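Local coordinates for hypothetical protein VC0802 (Vibrio cholerae, PDB 1ZVP) that is of unknown function but carries two ACT-type domains, a fold often used to bind small regulatory ligands, and may take part in transport, at residues 89-94 with 111-116. Numbering follows the deposited sequence.
Sequences AAFATK and DHIFVQ
Phe91 on helix 87-96 reaches across to strand 111-116, where its ring lies against Ile113 and Asp111. With chi1 at 72°, a setting rarely taken by an aromatic residue within a helix because CG is wedged between N and C of its own backbone, the ring is carried into the gap before the strand. A large flat side chain suits this place because the backbones stay well apart: the closest CA atoms, those of Phe91 and Ile113, are 9.4 Å from each other, and the ring bridges much of that interval.

Ile113 meets the CD2 and CE2 side of the ring, its CD1 lying 3.7 Å from Phe91 CD2 in a purely apolar contact. The two side chains run past each other in opposite directions; a beta-branched residue suits a strand, and its longer branch supplies the methyl that meets the ring. Asp111, two residues earlier and on the same side of the strand, meets the CE1 and CZ side: its OD2 lies 3.6 Å from Phe91 CE1. The side chains cross at about a right angle, with the carboxylate plane turned 50° from the ring. No hydrogen bond joins the segments, so the contact rests on packing. Asp111 is partly exposed, a reasonable place for an acid, whereas Phe91 and Ile113 are buried.

Both segments belong to the second ACT-like region, where helix 87-96 packs on a four-stranded antiparallel sheet. Strand 111-116 runs between 71-76 and 103-106, whose Leu76 and Val104 also touch Phe91, while Leu10 and Leu11 of helix 3-11 cover Ala90, Thr93 and Lys94. His112, between Asp111 and Ile113, is directed away from the helix; its ring stacks on Phe45 of the second subunit and its NE2 hydrogen-bonds to Glu47 OE2 of that subunit.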
loop_
_atom_site.group_PDB
_atom_site.type_symbol
_atom_site.label_atom_id
_atom_site.label_comp_id
_atom_site.label_asym_id
_atom_site.label_seq_id
_atom_site.Cartn_x
_atom_site.Cartn_y
_atom_site.Cartn_z
ATOM N N ALA D 89 11.014 -0.659 -0.469
ATOM C CA ALA D 89 12.013 -0.123 -1.374
ATOM C C ALA D 89 12.482 -1.188 -2.381
ATOM O O ALA D 89 12.572 -0.910 -3.581
ATOM C CB ALA D 89 13.176 0.451 -0.588
ATOM N N ALA D 90 12.748 -2.403 -1.894
ATOM C CA ALA D 90 13.188 -3.536 -2.730
ATOM C C ALA D 90 12.208 -3.881 -3.838
ATOM O O ALA D 90 12.581 -3.841 -5.007
ATOM C CB ALA D 90 13.484 -4.766 -1.877
ATOM N N PHE D 91 10.961 -4.201 -3.486
ATOM C CA PHE D 91 9.978 -4.562 -4.510
ATOM C C PHE D 91 9.559 -3.416 -5.426
ATOM O O PHE D 91 9.421 -3.621 -6.636
ATOM C CB PHE D 91 8.793 -5.405 -3.985
ATOM C CG PHE D 91 7.795 -4.670 -3.138
ATOM C CD1 PHE D 91 7.710 -4.925 -1.778
ATOM C CD2 PHE D 91 6.882 -3.787 -3.700
ATOM C CE1 PHE D 91 6.760 -4.274 -0.984
ATOM C CE2 PHE D 91 5.943 -3.135 -2.919
ATOM C CZ PHE D 91 5.875 -3.385 -1.561
ATOM N N ALA D 92 9.394 -2.220 -4.854
ATOM C CA ALA D 92 9.093 -1.018 -5.614
ATOM C C ALA D 92 10.190 -0.688 -6.625
ATOM O O ALA D 92 9.890 -0.287 -7.757
ATOM C CB ALA D 92 8.843 0.152 -4.683
ATOM N N THR D 93 11.450 -0.853 -6.215
ATOM C CA THR D 93 12.609 -0.673 -7.100
ATOM C C THR D 93 12.670 -1.691 -8.240
ATOM O O THR D 93 12.965 -1.313 -9.379
ATOM C CB THR D 93 13.945 -0.716 -6.319
ATOM O OG1 THR D 93 13.970 0.354 -5.388
ATOM C CG2 THR D 93 15.143 -0.561 -7.246
ATOM N N LYS D 94 12.419 -2.968 -7.936
ATOM C CA LYS D 94 12.434 -4.019 -8.949
ATOM C C LYS D 94 11.408 -3.749 -10.048
ATOM O O LYS D 94 11.670 -3.994 -11.230
ATOM C CB LYS D 94 12.118 -5.367 -8.327
ATOM C CG LYS D 94 13.193 -5.942 -7.475
ATOM C CD LYS D 94 12.623 -7.119 -6.718
ATOM C CE LYS D 94 13.710 -7.977 -6.168
ATOM N NZ LYS D 94 14.262 -8.901 -7.187
ATOM N N ASP D 111 2.506 -8.152 1.505
ATOM C CA ASP D 111 2.247 -7.042 0.603
ATOM C C ASP D 111 1.536 -7.534 -0.641
ATOM O O ASP D 111 1.851 -8.597 -1.178
ATOM C CB ASP D 111 3.544 -6.348 0.209
ATOM C CG ASP D 111 4.165 -5.604 1.356
ATOM O OD1 ASP D 111 3.542 -4.631 1.845
ATOM O OD2 ASP D 111 5.283 -5.986 1.773
ATOM N N HIS D 112 0.578 -6.741 -1.092
ATOM C CA HIS D 112 -0.191 -7.041 -2.287
ATOM C C HIS D 112 -0.018 -5.887 -3.259
ATOM O O HIS D 112 -0.135 -4.720 -2.888
ATOM C CB HIS D 112 -1.664 -7.245 -1.928
ATOM C CG HIS D 112 -1.875 -8.169 -0.767
ATOM N ND1 HIS D 112 -1.919 -9.541 -0.905
ATOM C CD2 HIS D 112 -2.026 -7.919 0.555
ATOM C CE1 HIS D 112 -2.100 -10.095 0.282
ATOM N NE2 HIS D 112 -2.167 -9.133 1.184
ATOM N N ILE D 113 0.290 -6.216 -4.503
ATOM C CA ILE D 113 0.628 -5.204 -5.480
ATOM C C ILE D 113 -0.363 -5.281 -6.625
ATOM O O ILE D 113 -0.582 -6.350 -7.185
ATOM C CB ILE D 113 2.074 -5.398 -5.986
ATOM C CG1 ILE D 113 3.046 -5.405 -4.806
ATOM C CG2 ILE D 113 2.472 -4.310 -6.974
ATOM C CD1 ILE D 113 4.335 -6.052 -5.136
ATOM N N PHE D 114 -0.989 -4.151 -6.940
ATOM C CA PHE D 114 -1.841 -4.039 -8.126
ATOM C C PHE D 114 -1.057 -3.369 -9.245
ATOM O O PHE D 114 -0.657 -2.217 -9.134
ATOM C CB PHE D 114 -3.137 -3.282 -7.814
ATOM C CG PHE D 114 -4.025 -3.992 -6.840
ATOM C CD1 PHE D 114 -5.057 -4.813 -7.294
ATOM C CD2 PHE D 114 -3.818 -3.862 -5.461
ATOM C CE1 PHE D 114 -5.874 -5.504 -6.396
ATOM C CE2 PHE D 114 -4.637 -4.534 -4.545
ATOM C CZ PHE D 114 -5.674 -5.358 -5.012
ATOM N N VAL D 115 -0.805 -4.118 -10.306
ATOM C CA VAL D 115 -0.172 -3.575 -11.501
ATOM C C VAL D 115 -1.182 -3.602 -12.652
ATOM O O VAL D 115 -2.152 -4.354 -12.607
ATOM C CB VAL D 115 1.126 -4.351 -11.894
ATOM C CG1 VAL D 115 2.125 -4.357 -10.733
ATOM C CG2 VAL D 115 0.807 -5.770 -12.356
ATOM N N GLN D 116 -0.964 -2.770 -13.667
ATOM C CA GLN D 116 -1.764 -2.807 -14.885
ATOM C C GLN D 116 -1.820 -4.220 -15.395
ATOM O O GLN D 116 -0.807 -4.917 -15.398
ATOM C CB GLN D 116 -1.144 -1.927 -15.956
ATOM C CG GLN D 116 -1.311 -0.451 -15.710
ATOM C CD GLN D 116 -0.468 0.379 -16.659
ATOM O OE1 GLN D 116 -0.368 1.597 -16.511
ATOM N NE2 GLN D 116 0.147 -0.275 -17.640
#